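SAHS4 (Ramazzottius varieornatus, PDB 5Z4G) probably acts as a secreted molecular shield that helps a tardigrade survive drying, and binds zinc. Local coordinates at residues 28-33 with 58-63; 35-40 with 148-153; 89-94 with 108-113; 102-107 with 121-126. All coordinates share one frame; numbering follows the deposited sequence.

Contact 1 of 4, residues 28-33 with 58-63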
# COMPACT_ATOMS: atom_id res chain seq x y z
N TRP A 28 2.10 -8.79 -6.31
CA TRP A 28 1.02 -8.10 -7.02
C TRP A 28 1.60 -7.07 -7.98
O TRP A 28 2.55 -6.37 -7.65
CB TRP A 28 0.13 -7.38 -6.00
CG TRP A 28 -0.45 -8.31 -4.97
CD1 TRP A 28 0.02 -8.56 -3.70
CD2 TRP A 28 -1.60 -9.14 -5.13
NE1 TRP A 28 -0.78 -9.48 -3.06
CE2 TRP A 28 -1.80 -9.84 -3.92
CE3 TRP A 28 -2.53 -9.32 -6.18
CZ2 TRP A 28 -2.87 -10.74 -3.73
CZ3 TRP A 28 -3.60 -10.22 -6.00
CH2 TRP A 28 -3.76 -10.91 -4.78
N GLU A 29 1.01 -6.99 -9.18
CA GLU A 29 1.40 -6.00 -10.18
C GLU A 29 0.23 -5.07 -10.46
O GLU A 29 -0.87 -5.54 -10.75
CB GLU A 29 1.87 -6.68 -11.47
CG GLU A 29 2.20 -5.71 -12.60
CD GLU A 29 2.37 -6.42 -13.93
OE1 GLU A 29 1.99 -5.83 -14.96
OE2 GLU A 29 2.87 -7.56 -13.95
N SER A 30 0.46 -3.77 -10.39
CA SER A 30 -0.59 -2.79 -10.68
C SER A 30 -1.10 -2.97 -12.11
O SER A 30 -0.31 -3.20 -13.04
CB SER A 30 -0.09 -1.36 -10.44
OG SER A 30 1.00 -1.04 -11.27
N ILE A 31 -2.41 -2.90 -12.27
CA ILE A 31 -3.00 -2.99 -13.62
C ILE A 31 -2.69 -1.72 -14.40
O ILE A 31 -2.37 -0.69 -13.81
CB ILE A 31 -4.51 -3.30 -13.59
CG1 ILE A 31 -5.32 -2.10 -13.07
CG2 ILE A 31 -4.76 -4.56 -12.77
CD1 ILE A 31 -6.78 -2.13 -13.48
N ASP A 32 -2.78 -1.79 -15.73
CA ASP A 32 -2.55 -0.61 -16.58
C ASP A 32 -3.48 0.54 -16.21
O ASP A 32 -4.65 0.32 -15.91
CB ASP A 32 -2.72 -0.98 -18.05
CG ASP A 32 -1.49 -1.68 -18.65
OD1 ASP A 32 -0.51 -1.96 -17.92
OD2 ASP A 32 -1.51 -1.96 -19.86
N GLY A 33 -2.94 1.75 -16.22
CA GLY A 33 -3.74 2.94 -15.97
C GLY A 33 -3.58 3.50 -14.57
O GLY A 33 -2.78 3.00 -13.77
N LYS A 58 3.34 4.53 -18.08
CA LYS A 58 3.56 3.08 -18.17
C LYS A 58 4.17 2.46 -16.90
O LYS A 58 4.31 1.24 -16.83
CB LYS A 58 4.43 2.74 -19.39
CG LYS A 58 3.65 2.70 -20.71
CD LYS A 58 4.48 2.12 -21.85
CE LYS A 58 5.22 3.20 -22.63
NZ LYS A 58 5.88 2.65 -23.84
N GLN A 59 4.51 3.30 -15.91
CA GLN A 59 5.19 2.85 -14.70
C GLN A 59 4.37 1.87 -13.85
O GLN A 59 3.29 2.19 -13.38
CB GLN A 59 5.62 4.06 -13.84
CG GLN A 59 6.43 3.70 -12.60
CD GLN A 59 7.74 3.02 -12.94
OE1 GLN A 59 8.62 3.60 -13.58
NE2 GLN A 59 7.88 1.77 -12.51
N LYS A 60 4.90 0.66 -13.69
CA LYS A 60 4.27 -0.36 -12.84
C LYS A 60 4.70 -0.25 -11.38
O LYS A 60 5.82 0.18 -11.08
CB LYS A 60 4.58 -1.76 -13.37
CG LYS A 60 3.97 -2.06 -14.74
CD LYS A 60 2.47 -2.22 -14.64
CE LYS A 60 1.90 -2.82 -15.90
NZ LYS A 60 0.43 -2.99 -15.77
N THR A 61 3.80 -0.66 -10.50
CA THR A 61 4.12 -0.90 -9.10
C THR A 61 4.04 -2.39 -8.86
O THR A 61 3.06 -3.04 -9.24
CB THR A 61 3.09 -0.20 -8.17
OG1 THR A 61 3.07 1.21 -8.42
CG2 THR A 61 3.40 -0.44 -6.69
N LEU A 62 5.07 -2.92 -8.22
CA LEU A 62 5.05 -4.28 -7.70
C LEU A 62 4.95 -4.23 -6.18
O LEU A 62 5.67 -3.49 -5.52
CB LEU A 62 6.30 -5.06 -8.13
CG LEU A 62 6.57 -5.14 -9.64
CD1 LEU A 62 7.81 -5.99 -9.90
CD2 LEU A 62 5.37 -5.65 -10.42
N LEU A 63 4.03 -5.02 -5.64
CA LEU A 63 3.83 -5.07 -4.21
C LEU A 63 3.94 -6.52 -3.75
O LEU A 63 3.34 -7.41 -4.35
CB LEU A 63 2.44 -4.50 -3.93
CG LEU A 63 1.81 -4.54 -2.57
CD1 LEU A 63 2.68 -3.80 -1.57
CD2 LEU A 63 0.45 -3.87 -2.72

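Contact 2 of 4, residues 35-40 with 148-153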
# COMPACT_ATOMS: atom_id res chain seq x y z
N PRO A 35 -5.26 4.95 -10.77
CA PRO A 35 -6.31 4.55 -9.84
C PRO A 35 -7.65 5.22 -10.15
O PRO A 35 -7.68 6.33 -10.69
CB PRO A 35 -5.78 5.04 -8.50
CG PRO A 35 -4.30 4.94 -8.66
CD PRO A 35 -4.07 5.44 -10.05
N GLU A 36 -8.75 4.53 -9.84
CA GLU A 36 -10.08 5.13 -9.86
C GLU A 36 -10.09 6.36 -8.97
O GLU A 36 -9.57 6.33 -7.84
CB GLU A 36 -11.13 4.13 -9.40
CG GLU A 36 -12.08 3.65 -10.49
CD GLU A 36 -13.37 3.05 -9.94
OE1 GLU A 36 -13.81 2.01 -10.47
OE2 GLU A 36 -13.94 3.60 -8.97
N ASN A 37 -10.66 7.46 -9.49
CA ASN A 37 -10.75 8.75 -8.80
C ASN A 37 -9.38 9.42 -8.51
O ASN A 37 -9.27 10.28 -7.64
CB ASN A 37 -11.59 8.60 -7.51
CG ASN A 37 -12.31 9.88 -7.13
OD1 ASN A 37 -12.73 10.65 -7.99
ND2 ASN A 37 -12.47 10.10 -5.83
N TRP A 38 -8.35 9.03 -9.27
CA TRP A 38 -6.99 9.55 -9.10
C TRP A 38 -6.88 11.07 -9.15
O TRP A 38 -6.20 11.66 -8.31
CB TRP A 38 -6.03 8.92 -10.10
CG TRP A 38 -4.57 9.27 -9.90
CD1 TRP A 38 -3.76 9.89 -10.80
CD2 TRP A 38 -3.76 8.99 -8.75
NE1 TRP A 38 -2.49 10.02 -10.28
CE2 TRP A 38 -2.46 9.47 -9.02
CE3 TRP A 38 -4.01 8.38 -7.50
CZ2 TRP A 38 -1.41 9.37 -8.10
CZ3 TRP A 38 -2.96 8.28 -6.58
CH2 TRP A 38 -1.67 8.77 -6.89
N GLU A 39 -7.54 11.69 -10.14
CA GLU A 39 -7.49 13.15 -10.31
C GLU A 39 -7.96 13.87 -9.04
O GLU A 39 -7.26 14.75 -8.54
CB GLU A 39 -8.29 13.63 -11.54
CG GLU A 39 -7.89 15.03 -12.00
CD GLU A 39 -8.90 15.69 -12.93
OE1 GLU A 39 -8.45 16.30 -13.92
OE2 GLU A 39 -10.12 15.62 -12.68
N ALA A 40 -9.13 13.46 -8.53
CA ALA A 40 -9.69 14.03 -7.30
C ALA A 40 -8.81 13.79 -6.07
O ALA A 40 -8.67 14.68 -5.23
CB ALA A 40 -11.11 13.50 -7.07
N ASN A 148 -7.84 13.06 3.47
CA ASN A 148 -8.50 14.38 3.38
C ASN A 148 -9.89 14.26 2.74
O ASN A 148 -10.32 15.14 1.97
CB ASN A 148 -7.64 15.39 2.62
CG ASN A 148 -6.40 15.83 3.39
OD1 ASN A 148 -6.27 15.60 4.60
ND2 ASN A 148 -5.48 16.48 2.69
N GLY A 149 -10.57 13.16 3.06
CA GLY A 149 -11.93 12.92 2.61
C GLY A 149 -12.14 12.34 1.23
O GLY A 149 -13.29 12.09 0.85
N VAL A 150 -11.07 12.12 0.47
CA VAL A 150 -11.20 11.58 -0.90
C VAL A 150 -10.61 10.19 -0.99
O VAL A 150 -9.53 9.93 -0.45
CB VAL A 150 -10.66 12.54 -1.98
CG1 VAL A 150 -10.72 11.93 -3.37
CG2 VAL A 150 -11.48 13.82 -1.99
N THR A 151 -11.34 9.31 -1.68
CA THR A 151 -10.97 7.92 -1.84
C THR A 151 -10.57 7.61 -3.27
O THR A 151 -11.28 7.95 -4.22
CB THR A 151 -12.14 7.00 -1.41
OG1 THR A 151 -12.44 7.25 -0.04
CG2 THR A 151 -11.78 5.54 -1.56
N GLY A 152 -9.40 6.99 -3.41
CA GLY A 152 -8.97 6.39 -4.66
C GLY A 152 -8.92 4.88 -4.55
O GLY A 152 -8.88 4.34 -3.45
N LYS A 153 -8.96 4.19 -5.68
CA LYS A 153 -8.91 2.73 -5.68
C LYS A 153 -7.99 2.26 -6.79
O LYS A 153 -8.10 2.70 -7.93
CB LYS A 153 -10.30 2.11 -5.86
CG LYS A 153 -11.34 2.54 -4.83
CD LYS A 153 -12.74 2.10 -5.22
CE LYS A 153 -13.77 2.63 -4.22
NZ LYS A 153 -15.07 1.90 -4.32

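Contact 3 of 4, residues 89-94 with 108-113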
# COMPACT_ATOMS: atom_id res chain seq x y z
N THR A 89 10.41 -3.39 4.24
CA THR A 89 10.32 -3.32 5.69
C THR A 89 9.59 -4.52 6.28
O THR A 89 9.13 -5.41 5.55
CB THR A 89 9.75 -1.95 6.17
OG1 THR A 89 10.11 -1.72 7.54
CG2 THR A 89 8.23 -1.85 6.01
N SER A 90 9.51 -4.55 7.60
CA SER A 90 8.78 -5.56 8.33
C SER A 90 7.85 -4.86 9.31
O SER A 90 8.10 -3.72 9.71
CB SER A 90 9.74 -6.50 9.06
OG SER A 90 10.63 -5.76 9.87
N PHE A 91 6.77 -5.54 9.68
CA PHE A 91 5.82 -4.97 10.63
C PHE A 91 5.13 -6.06 11.43
O PHE A 91 5.05 -7.22 11.00
CB PHE A 91 4.79 -4.06 9.92
CG PHE A 91 3.90 -4.77 8.91
CD1 PHE A 91 2.67 -5.34 9.30
CD2 PHE A 91 4.28 -4.86 7.57
CE1 PHE A 91 1.86 -5.98 8.37
CE2 PHE A 91 3.47 -5.52 6.65
CZ PHE A 91 2.25 -6.07 7.04
N LYS A 92 4.64 -5.68 12.60
CA LYS A 92 3.82 -6.55 13.43
C LYS A 92 2.46 -5.89 13.53
O LYS A 92 2.38 -4.67 13.69
CB LYS A 92 4.44 -6.74 14.82
CG LYS A 92 5.81 -7.39 14.78
CD LYS A 92 6.40 -7.66 16.15
CE LYS A 92 7.81 -8.18 15.99
NZ LYS A 92 8.41 -8.67 17.26
N MET A 93 1.40 -6.69 13.43
CA MET A 93 0.04 -6.16 13.56
C MET A 93 -0.15 -5.38 14.85
O MET A 93 0.22 -5.84 15.93
CB MET A 93 -1.01 -7.27 13.46
CG MET A 93 -1.00 -7.99 12.13
SD MET A 93 -1.40 -6.93 10.73
CE MET A 93 -1.12 -8.12 9.42
N GLY A 94 -0.71 -4.19 14.72
CA GLY A 94 -1.01 -3.32 15.86
C GLY A 94 0.16 -2.56 16.47
O GLY A 94 -0.02 -1.85 17.46
N TYR A 108 2.98 4.56 10.70
CA TYR A 108 1.89 3.67 10.29
C TYR A 108 1.64 2.53 11.27
O TYR A 108 2.54 2.13 12.01
CB TYR A 108 2.16 3.10 8.88
CG TYR A 108 3.23 2.04 8.86
CD1 TYR A 108 4.58 2.39 8.74
CD2 TYR A 108 2.90 0.68 9.00
CE1 TYR A 108 5.57 1.43 8.74
CE2 TYR A 108 3.88 -0.29 9.01
CZ TYR A 108 5.21 0.08 8.88
OH TYR A 108 6.18 -0.88 8.88
N VAL A 109 0.41 2.01 11.25
CA VAL A 109 0.04 0.81 11.99
C VAL A 109 -0.81 -0.07 11.08
O VAL A 109 -1.77 0.41 10.47
CB VAL A 109 -0.77 1.11 13.28
CG1 VAL A 109 -1.05 -0.18 14.04
CG2 VAL A 109 -0.05 2.10 14.18
N CYS A 110 -0.45 -1.35 11.00
CA CYS A 110 -1.22 -2.33 10.23
C CYS A 110 -2.09 -3.17 11.14
O CYS A 110 -1.65 -3.60 12.20
CB CYS A 110 -0.29 -3.27 9.46
SG CYS A 110 0.63 -2.42 8.17
N THR A 111 -3.34 -3.38 10.72
CA THR A 111 -4.26 -4.26 11.44
C THR A 111 -5.02 -5.10 10.43
O THR A 111 -4.91 -4.88 9.21
CB THR A 111 -5.26 -3.47 12.31
OG1 THR A 111 -5.92 -2.49 11.50
CG2 THR A 111 -4.57 -2.79 13.51
N GLU A 112 -5.82 -6.04 10.93
CA GLU A 112 -6.65 -6.90 10.10
C GLU A 112 -8.11 -6.78 10.47
O GLU A 112 -8.44 -6.66 11.65
CB GLU A 112 -6.20 -8.35 10.22
CG GLU A 112 -4.78 -8.59 9.75
CD GLU A 112 -4.34 -10.01 9.99
OE1 GLU A 112 -3.89 -10.31 11.12
OE2 GLU A 112 -4.41 -10.82 9.05
N ASP A 113 -8.97 -6.81 9.46
CA ASP A 113 -10.40 -6.95 9.67
C ASP A 113 -10.82 -8.12 8.81
O ASP A 113 -11.01 -7.99 7.60
CB ASP A 113 -11.15 -5.67 9.30
CG ASP A 113 -12.65 -5.76 9.57
OD1 ASP A 113 -13.12 -6.80 10.09
OD2 ASP A 113 -13.38 -4.80 9.25
O HOH W 1 8.70 0.02 9.02
O HOH W 2 6.87 -1.80 11.47
O HOH W 3 1.90 -2.48 11.96

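Contact 4 of 4, residues 102-107 with 121-126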
# COMPACT_ATOMS: atom_id res chain seq x y z
N ASP A 102 12.60 11.02 1.25
CA ASP A 102 13.07 12.39 0.97
C ASP A 102 12.84 13.31 2.18
O ASP A 102 12.30 14.41 2.04
CB ASP A 102 12.43 12.96 -0.31
CG ASP A 102 12.83 12.20 -1.57
OD1 ASP A 102 13.94 11.64 -1.64
OD2 ASP A 102 12.01 12.18 -2.53
N GLY A 103 13.24 12.83 3.36
CA GLY A 103 13.15 13.59 4.60
C GLY A 103 11.76 13.86 5.15
O GLY A 103 11.58 14.78 5.95
N VAL A 104 10.78 13.08 4.72
CA VAL A 104 9.40 13.19 5.22
C VAL A 104 9.08 11.89 5.97
O VAL A 104 9.07 10.82 5.37
CB VAL A 104 8.38 13.39 4.07
CG1 VAL A 104 6.96 13.49 4.61
CG2 VAL A 104 8.70 14.64 3.25
N ASP A 105 8.81 12.01 7.28
CA ASP A 105 8.48 10.86 8.13
C ASP A 105 7.02 10.48 8.03
O ASP A 105 6.13 11.33 8.00
CB ASP A 105 8.82 11.13 9.60
CG ASP A 105 10.32 11.05 9.89
OD1 ASP A 105 11.14 10.82 8.97
OD2 ASP A 105 10.68 11.24 11.08
N LEU A 106 6.79 9.17 7.99
CA LEU A 106 5.48 8.58 7.88
C LEU A 106 5.38 7.57 9.02
O LEU A 106 6.24 6.70 9.16
CB LEU A 106 5.37 7.90 6.51
CG LEU A 106 4.13 7.17 6.02
CD1 LEU A 106 4.03 7.27 4.51
CD2 LEU A 106 4.12 5.71 6.47
N LYS A 107 4.35 7.71 9.85
CA LYS A 107 4.05 6.74 10.90
C LYS A 107 2.89 5.86 10.44
O LYS A 107 1.94 6.35 9.86
CB LYS A 107 3.69 7.45 12.20
CG LYS A 107 4.83 8.25 12.81
CD LYS A 107 4.40 8.89 14.12
CE LYS A 107 5.44 9.88 14.61
NZ LYS A 107 5.08 10.48 15.92
N ILE A 121 -2.05 5.49 8.28
CA ILE A 121 -0.85 6.28 8.07
C ILE A 121 -1.05 7.71 8.59
O ILE A 121 -2.09 8.31 8.36
CB ILE A 121 -0.50 6.32 6.56
CG1 ILE A 121 -0.19 4.90 6.06
CG2 ILE A 121 0.66 7.27 6.28
CD1 ILE A 121 -0.21 4.75 4.55
N ASN A 122 -0.03 8.23 9.27
CA ASN A 122 0.01 9.64 9.65
C ASN A 122 1.32 10.27 9.19
O ASN A 122 2.39 9.69 9.39
CB ASN A 122 -0.18 9.80 11.17
CG ASN A 122 -0.47 11.24 11.59
OD1 ASN A 122 -1.03 12.04 10.83
ND2 ASN A 122 -0.09 11.57 12.82
N ILE A 123 1.21 11.44 8.56
CA ILE A 123 2.36 12.27 8.21
C ILE A 123 2.26 13.54 9.06
O ILE A 123 1.54 14.49 8.70
CB ILE A 123 2.44 12.60 6.69
CG1 ILE A 123 2.44 11.31 5.84
CG2 ILE A 123 3.68 13.44 6.40
CD1 ILE A 123 2.22 11.53 4.35
N PRO A 124 2.93 13.54 10.23
CA PRO A 124 2.81 14.66 11.18
C PRO A 124 3.21 16.00 10.57
O PRO A 124 2.54 17.01 10.84
CB PRO A 124 3.75 14.26 12.31
CG PRO A 124 3.76 12.77 12.27
CD PRO A 124 3.73 12.44 10.81
N SER A 125 4.26 16.01 9.74
CA SER A 125 4.77 17.25 9.13
C SER A 125 3.77 17.95 8.20
O SER A 125 3.82 19.17 8.02
CB SER A 125 6.10 17.01 8.40
OG SER A 125 5.97 16.05 7.38
N LYS A 126 2.85 17.16 7.62
CA LYS A 126 1.79 17.65 6.74
C LYS A 126 0.42 17.71 7.41
O LYS A 126 -0.56 18.16 6.80
CB LYS A 126 1.71 16.79 5.48
CG LYS A 126 2.86 16.98 4.51
CD LYS A 126 2.65 16.16 3.24
CE LYS A 126 3.68 16.50 2.17
NZ LYS A 126 5.04 16.00 2.49
O HOH W 4 6.19 13.85 8.99

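Contact 1 of 4, residues 28-33 with 58-63
Trp-28 and Leu-63 form an antiparallel hydrogen-bonded pair, their backbones joined by two N-H...O bonds, and Glu-29 follows opposite Leu-62 as a non-hydrogen-bonded pair with CA atoms 4.7 Å apart. Beyond it the ladder changes character. Ser-30 N still donates to Thr-61 O at 2.9 Å, but Thr-61 N turns to the hydroxyl, reaching Ser-30 OG at 2.9 Å in an almost straight bond (176°). OG sits between the backbone N and the carbonyl carbon (chi1 61°), which carries it across to that N-H. Ser-30 O is thereby left to Lys-60, whose NZ meets it at 2.8 Å in the carbonyl plane. The lysine chain bends at chi2 (-71°) to get there, and the same NZ takes Asp-32 OD1 at 2.6 Å, on the anti side of the carboxylate. A longer salt bridge from Glu-29 OE1 to Lys-60 NZ, 3.3 Å, is less certain, because the glutamate is modelled in two conformers. A methionine in place of Lys-60 would probably leave Asp-32 without its positive mate and Ser-30 O without this donor. Leu-62 CD2 lies alongside Glu-29 CB at 3.8 Å; on the Trp-28 face, Trp-28 CB and Leu-63 CB pack together, and Leu-63 O, in the ladder, lies at the indole edge. Strand 150-159 flanks Trp-28 with Tyr-156 and supplies Arg-154 to Thr-61 OG1, strand 74-79 lies beyond Leu-63, and the intervening chain carries helices 38-44 and 49-52, as in the fatty-acid-binding protein fold.

Contact 2 of 4, residues 35-40 with 148-153
Glu-36 and Lys-153 form a single antiparallel bridge: Glu-36 N donates to Lys-153 O at 2.7 Å, and Lys-153 N returns a longer bond of 3.1 Å to Glu-36 O. That carbonyl also lies 3.2 Å from Gly-152 CA, close enough for a CA-H...O contact, at a position where the strand has no side chain in the way. The amide of Asn-37 makes the third bond. Its ND2 reaches Thr-151 O at 2.9 Å, with the acceptor lying in the amide plane while the donor is tilted 28° from the plane of the carbonyl. CG swung to the far side from the backbone N (chi1 -151°) directs the amide at the strand, and ND2 passes across Val-150 CG1 at 3.5 Å. The same methyl touches the first turn of the helix, 4.0 Å from Ala-40 CB. These bonds come from a type II beta turn running from Pro-35 to Trp-38, with Asn-37, the N-cap residue of helix 38-44, at its third position; its side chain makes no capping bond. The contact thus brings the start of the helical segment after strand 26-30 onto strand 150-159, as in the fatty-acid-binding protein fold. Within the turn, Pro-35 CD rests over one face of the Trp-38 indole, 3.6 Å above its plane. Further out, Phe-145 packs against both Pro-35 and Trp-38, and Tyr-55 meets the Trp-38 ring. Thr-151 OG1 and Thr-146 OG1 are hydrogen-bonded, and Gly-152 pairs through its backbone with Phe-145.

Contact 3 of 4, residues 89-94 with 108-113
Cys-110 stands over one face of the Phe-91 ring, its SG 3.9 Å from the centroid and 18° off the normal, displaced toward the rim, while its CB touches Phe-91 CD1 at 3.6 Å. Phe-91 takes the first torsion that places CG between N and the carbonyl carbon (chi1 63°), and this brings the ring beneath the sulfur. At the ring's edge, in its plane, lies Met-93 CE; bent at chi2, the methionine continues past Cys-110 CB, 4.0 Å from SD, to set its methyl 3.7 Å from Glu-112 CG. Phe-91 CB lies at the edge of the Tyr-108 ring, in its plane, 3.6 Å from Tyr-108 OH. Substituting an alanine at Phe-91 would probably strip Cys-110 SG of its aromatic partner and leave a gap beside the Met-93 methyl. The axes of the short strands 89-91 and 108-113 come no closer than 9.2 Å and diverge by 55°. Strands 86-91 and 97-101 are outermost in the sheet, and 89-94 reaches strand 104-113 beside that opening, consistent with the gap between the fourth and fifth strands of fatty-acid-binding protein barrels. Outward, Gly-94 N bonds Cys-110 O directly at 2.8 Å. One water joins Thr-89 OG1 to Tyr-108 OH, a second joins Ser-90 O to the same hydroxyl, and a third accepts from Cys-110 N and donates to Lys-92 O. Apart from the Gly-94 bond, then, an apolar sulfur-aromatic centre and a water-bridged polar rim join the two strands.

Contact 4 of 4, residues 102-107 with 121-126
In the beta hairpin of strands 104-113 and 116-123, Lys-107 and Asn-122 form an antiparallel hydrogen-bonded pair toward the end away from the turn: Lys-107 N donates to Asn-122 O and Asn-122 N to Lys-107 O, both at 2.8 Å. Next to this pair, Leu-106 drives CG against the Ile-121 CG2 methyl at 3.5 Å, tighter than usual for two carbons. Holding CG opposite the backbone N (chi1 -180°) places both leucine branches about that methyl. From here the strands part: CA atoms 4.8 Å apart at Leu-106 and Ile-123 spread to 7.3 Å at Val-104 and Ser-125. Pro-124 has no N-H to offer, and a water links the strands instead, donating to Asp-105 O at 2.7 Å and accepting from Ser-125 N. Val-104 packs CG1 on the Ile-123 CG2 methyl at 3.7 Å, and the bent Lys-126 chain brings NZ across the valine methyls. On the Lys-107 side, the extended lysine lays CE near Pro-124 CG. Strand 97-101 flanks the hairpin, with Leu-99 paired to Leu-106 through the backbone and Ser-100 OG hydrogen-bonded to Asp-105 OD1; on the other edge Ile-121 is backbone hydrogen-bonded to Thr-130.

Overall arrangement
All four contacts belong to one ten-stranded antiparallel sheet that closes into a barrel. Contacts 1 and 2, centres about 17 Å apart, interleave along the chain, segments 28-33 and 35-40 adjoining in sequence, and meet the neighbouring strands 26-30 and 150-159. Contacts 3 and 4, centres also about 17 Å apart, share strand 104-113 and touch through Tyr-108 CB and Ile-121 CG1. Contacts 1 and 3 lie on opposite sides of the chain's centre. A bound tetraethylene glycol, probably from the crystallisation liquor, may mark the interior pocket, about 4 Å from the side chains of Cys-110 and Leu-106 and about 5 Å from that of Thr-61. The side chain of Ser-90 lies about 5 Å from a zinc ion, beside ligands His-73 and His-75; the side chains of Val-104 and zinc ligand His-101 are about 6 Å apart.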